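Local coordinates for murein peptide amidase A (PDB 5HXD), which probably hydrolyses the gamma-D-glutamyl-diaminopimelate amide bond of the murein tripeptide, using one zinc ion per subunit, in peptidoglycan breakdown, at residues 44-48 / 78-82; 152-157 / 205-211. All blocks are in the same frame, centred on the assembly; numbering follows the deposited sequence.

In the fold
Interaction 1 (44-48 / 78-82) and interaction 2 (152-157 / 205-211) have centres about 12 Å apart, each about 6 Å from the centre of the chain, and follow one another in sequence without overlap. Both build on the central mixed sheet, where the order 74-76, 43-45, 153-157, 206-210 is parallel throughout. Strands 43-45 and 153-157 are neighbours: L45 N lies 2.8 Å from V154 O and L45 O 3.1 Å from F156 N, and I44 packs on F156. Interaction 1 joins loops leaving the first two of these strands, interaction 2 the last two strands themselves. Together they bring T48, H157 and E210 to the zinc end of the sheet.

Interaction 1 (44-48 / 78-82); sequences ILAGT and CVNPD
The chain leaving strand 43-45 runs beside the loop that leads into helix 81-85, with G47 across from C78 and T48 across from V79, their CA atoms 4.3 and 4.8 Å apart. The firm bond is V79 N to A46 O, 2.9 Å, lying in the carbonyl plane; a weak one follows from N80 N to G47 O. G47 turns the chain with a positive phi of 63°.

V79 carries most of the apolar contact. V79 CB lies against T48 CA at 3.7 Å, and V79 CG2, beside its own backbone N, reaches the CG of L45 at 3.9 Å. The T48 side chain runs alongside V79, pointing the same way, with T48 OG1 4.0 Å from V79 CG2. N80 extends CG anti to its backbone N (chi1 -179°), and this reach brings N80 ND2 to T48 O in a weak, long bond of 3.5 Å.

ND2 also has a weak bond to A90 O, and OD1 weakly caps G83 N. C78 turns away to its disulfide with C84. N80, at the N-cap of helix 81-85, thus bridges the helix start and the T48 loop through weak bonds that together would probably help to hold that loop, where the T48 side chain lies about 7 Å from the zinc ion and beside its predicted ligands H49 and H157.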
# COMPACT_ATOMS: atom_id res chain seq x y z
N ILE A 44 16.56 -7.72 -0.93
CA ILE A 44 15.21 -7.89 -1.45
C ILE A 44 14.38 -6.63 -1.20
O ILE A 44 14.26 -6.13 -0.08
CB ILE A 44 14.51 -9.14 -0.86
CG1 ILE A 44 15.42 -10.36 -1.03
CG2 ILE A 44 13.18 -9.39 -1.56
CD1 ILE A 44 15.20 -11.45 0.00
N LEU A 45 13.79 -6.13 -2.28
CA LEU A 45 13.28 -4.78 -2.34
C LEU A 45 11.83 -4.81 -2.72
O LEU A 45 11.41 -5.72 -3.45
CB LEU A 45 14.06 -3.98 -3.39
CG LEU A 45 14.74 -2.64 -3.15
CD1 LEU A 45 15.64 -2.68 -1.94
CD2 LEU A 45 15.54 -2.30 -4.37
N ALA A 46 11.06 -3.83 -2.25
CA ALA A 46 9.68 -3.70 -2.68
C ALA A 46 9.14 -2.28 -2.54
O ALA A 46 9.78 -1.41 -1.93
CB ALA A 46 8.81 -4.65 -1.92
N GLY A 47 7.97 -2.05 -3.11
CA GLY A 47 7.31 -0.76 -3.00
C GLY A 47 8.03 0.43 -3.60
O GLY A 47 7.82 1.57 -3.15
N THR A 48 8.88 0.19 -4.59
CA THR A 48 9.48 1.29 -5.34
C THR A 48 8.38 2.23 -5.83
O THR A 48 8.50 3.45 -5.69
CB THR A 48 10.29 0.81 -6.55
OG1 THR A 48 11.38 -0.01 -6.12
CG2 THR A 48 10.84 2.00 -7.33
N CYS A 78 9.39 -1.19 1.71
CA CYS A 78 8.81 -0.08 0.98
C CYS A 78 9.82 1.04 0.69
O CYS A 78 10.19 1.83 1.57
CB CYS A 78 7.60 0.45 1.76
SG CYS A 78 6.49 1.48 0.81
N VAL A 79 10.27 1.09 -0.56
CA VAL A 79 11.22 2.11 -0.99
C VAL A 79 10.56 3.49 -0.92
O VAL A 79 11.20 4.48 -0.55
CB VAL A 79 11.74 1.81 -2.43
CG1 VAL A 79 12.45 3.00 -3.01
CG2 VAL A 79 12.67 0.59 -2.43
N ASN A 80 9.25 3.53 -1.21
CA ASN A 80 8.50 4.78 -1.39
C ASN A 80 7.31 4.89 -0.45
O ASN A 80 6.18 4.85 -0.89
CB ASN A 80 8.04 4.84 -2.85
CG ASN A 80 7.27 6.09 -3.19
OD1 ASN A 80 7.26 7.07 -2.45
ND2 ASN A 80 6.63 6.08 -4.36
N PRO A 81 7.55 5.03 0.87
CA PRO A 81 6.44 4.98 1.83
C PRO A 81 5.42 6.12 1.73
O PRO A 81 4.31 5.98 2.28
CB PRO A 81 7.16 5.03 3.19
CG PRO A 81 8.52 5.52 2.92
CD PRO A 81 8.86 5.14 1.52
N ASP A 82 5.77 7.22 1.06
CA ASP A 82 4.81 8.29 0.76
C ASP A 82 3.93 7.89 -0.43
O ASP A 82 2.76 8.24 -0.49
CB ASP A 82 5.50 9.63 0.45
CG ASP A 82 6.22 10.23 1.64
OD1 ASP A 82 5.99 9.81 2.79
OD2 ASP A 82 7.03 11.15 1.41

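Interaction 2 (152-157 / 205-211); sequences WVVSFH and HCITAEF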
# COMPACT_ATOMS: atom_id res chain seq x y z
N TRP A 152 23.59 -9.05 -4.65
CA TRP A 152 22.64 -8.81 -5.72
C TRP A 152 21.40 -8.10 -5.16
O TRP A 152 21.31 -7.85 -3.95
CB TRP A 152 22.25 -10.11 -6.40
CG TRP A 152 21.98 -11.24 -5.44
CD1 TRP A 152 22.82 -12.26 -5.12
CD2 TRP A 152 20.78 -11.45 -4.69
NE1 TRP A 152 22.22 -13.11 -4.22
CE2 TRP A 152 20.97 -12.63 -3.93
CE3 TRP A 152 19.56 -10.76 -4.58
CZ2 TRP A 152 19.99 -13.13 -3.08
CZ3 TRP A 152 18.60 -11.26 -3.73
CH2 TRP A 152 18.81 -12.43 -2.99
N VAL A 153 20.45 -7.77 -6.04
CA VAL A 153 19.21 -7.14 -5.63
C VAL A 153 18.03 -7.74 -6.39
O VAL A 153 18.06 -7.79 -7.61
CB VAL A 153 19.24 -5.60 -5.88
CG1 VAL A 153 17.96 -4.91 -5.33
CG2 VAL A 153 20.47 -4.97 -5.25
N VAL A 154 16.99 -8.18 -5.68
CA VAL A 154 15.71 -8.47 -6.32
C VAL A 154 14.69 -7.38 -5.96
O VAL A 154 14.39 -7.15 -4.78
CB VAL A 154 15.13 -9.85 -5.91
CG1 VAL A 154 13.71 -9.99 -6.42
CG2 VAL A 154 15.99 -10.99 -6.46
N SER A 155 14.17 -6.71 -6.98
CA SER A 155 13.19 -5.64 -6.79
C SER A 155 11.84 -6.03 -7.37
O SER A 155 11.70 -6.22 -8.57
CB SER A 155 13.69 -4.35 -7.45
OG SER A 155 12.61 -3.47 -7.67
N PHE A 156 10.84 -6.15 -6.49
CA PHE A 156 9.50 -6.56 -6.88
C PHE A 156 8.61 -5.42 -7.37
O PHE A 156 8.59 -4.36 -6.75
CB PHE A 156 8.82 -7.25 -5.71
CG PHE A 156 9.37 -8.58 -5.41
CD1 PHE A 156 8.82 -9.70 -5.99
CD2 PHE A 156 10.46 -8.71 -4.58
CE1 PHE A 156 9.35 -10.94 -5.74
CE2 PHE A 156 10.99 -9.95 -4.32
CZ PHE A 156 10.43 -11.07 -4.91
N HIS A 157 7.89 -5.65 -8.48
CA HIS A 157 6.91 -4.70 -9.02
C HIS A 157 5.55 -5.32 -9.41
O HIS A 157 5.33 -6.51 -9.20
CB HIS A 157 7.47 -3.99 -10.25
CG HIS A 157 8.50 -2.95 -9.94
ND1 HIS A 157 9.71 -3.25 -9.34
CD2 HIS A 157 8.52 -1.62 -10.17
CE1 HIS A 157 10.41 -2.14 -9.20
NE2 HIS A 157 9.72 -1.14 -9.71
N HIS A 205 24.28 -6.90 -9.76
CA HIS A 205 23.21 -7.69 -10.38
C HIS A 205 21.84 -7.36 -9.81
O HIS A 205 21.57 -7.67 -8.64
CB HIS A 205 23.48 -9.19 -10.22
CG HIS A 205 22.50 -10.07 -10.94
ND1 HIS A 205 22.17 -11.34 -10.50
CD2 HIS A 205 21.77 -9.86 -12.06
CE1 HIS A 205 21.29 -11.87 -11.32
NE2 HIS A 205 21.03 -11.00 -12.28
N CYS A 206 21.00 -6.72 -10.62
CA CYS A 206 19.60 -6.42 -10.29
C CYS A 206 18.63 -7.28 -11.12
O CYS A 206 18.81 -7.47 -12.34
CB CYS A 206 19.28 -4.93 -10.49
SG CYS A 206 17.52 -4.44 -10.15
N ILE A 207 17.62 -7.81 -10.44
CA ILE A 207 16.59 -8.61 -11.06
C ILE A 207 15.27 -7.97 -10.69
O ILE A 207 14.99 -7.79 -9.50
CB ILE A 207 16.59 -10.07 -10.54
CG1 ILE A 207 17.73 -10.87 -11.14
CG2 ILE A 207 15.28 -10.76 -10.88
CD1 ILE A 207 17.73 -12.33 -10.67
N THR A 208 14.45 -7.62 -11.66
CA THR A 208 13.10 -7.19 -11.30
C THR A 208 12.14 -8.37 -11.45
O THR A 208 12.05 -9.00 -12.51
CB THR A 208 12.62 -5.97 -12.12
OG1 THR A 208 12.72 -6.26 -13.52
CG2 THR A 208 13.47 -4.75 -11.81
N ALA A 209 11.47 -8.68 -10.35
CA ALA A 209 10.45 -9.71 -10.32
C ALA A 209 9.08 -9.06 -10.38
O ALA A 209 8.61 -8.51 -9.37
CB ALA A 209 10.58 -10.56 -9.06
N GLU A 210 8.42 -9.10 -11.54
CA GLU A 210 7.08 -8.50 -11.69
C GLU A 210 5.96 -9.48 -11.36
O GLU A 210 5.74 -10.45 -12.09
CB GLU A 210 6.88 -7.96 -13.10
CG GLU A 210 7.84 -6.88 -13.49
CD GLU A 210 7.20 -5.53 -13.43
OE1 GLU A 210 6.13 -5.43 -12.79
OE2 GLU A 210 7.75 -4.59 -14.03
N PHE A 211 5.26 -9.22 -10.26
CA PHE A 211 4.06 -9.97 -9.93
C PHE A 211 3.05 -9.87 -11.07
O PHE A 211 3.14 -8.97 -11.91
CB PHE A 211 3.43 -9.44 -8.66
CG PHE A 211 3.78 -10.21 -7.43
CD1 PHE A 211 4.89 -11.04 -7.41
CD2 PHE A 211 3.00 -10.11 -6.29
CE1 PHE A 211 5.22 -11.75 -6.26
CE2 PHE A 211 3.31 -10.81 -5.14
CZ PHE A 211 4.43 -11.64 -5.12
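H157 and E210 are paired side by side on the same face of the sheet, at the ends of strands 153-157 and 206-210, which run parallel with a modest twist. Six backbone bonds, from V153 N to H205 O through F211 N to H157 O, zip them together. Toward the zinc end the donors tilt out of the carbonyl planes, A209 N standing 44° above that of S155, whereas the earlier bonds are almost collinear with their C=O groups.

On the face of V154 and F156, the valine CG1 meets the A209 CB at 4.1 Å. The F156 side chain swings beside its own backbone N (chi1 -71°), and its ring meets that methyl obliquely, CE1 and CD1 both 3.6 Å from A209 CB. F211 comes in next to it, CE1 4.2 Å from F156 CD1, its ring reaching helix 53-65. Small A209 is therefore gripped by V154 and F156 together.

The other face carries V153, S155 and H157 with C206, T208 and E210. E210 bends at chi2 (-103°), folding its carboxylate back toward the neighbouring strand, where OE1 lies 3.2 Å from H157 CB. The imidazole of H157 leads the other way, toward the zinc ion, with S155 O in plane at its edge; H157 ND1 is 5.3 Å from E210 OE2. That OE2 lies close to E164 OE2 and near a bound cacodylate ion.

H157 is a predicted zinc ligand with H49 and E52. A metal-ligand histidine beside a glutamate that probably acts as proton donor/acceptor, at the ends of adjacent parallel strands, is typical of the M14 zinc carboxypeptidase active site.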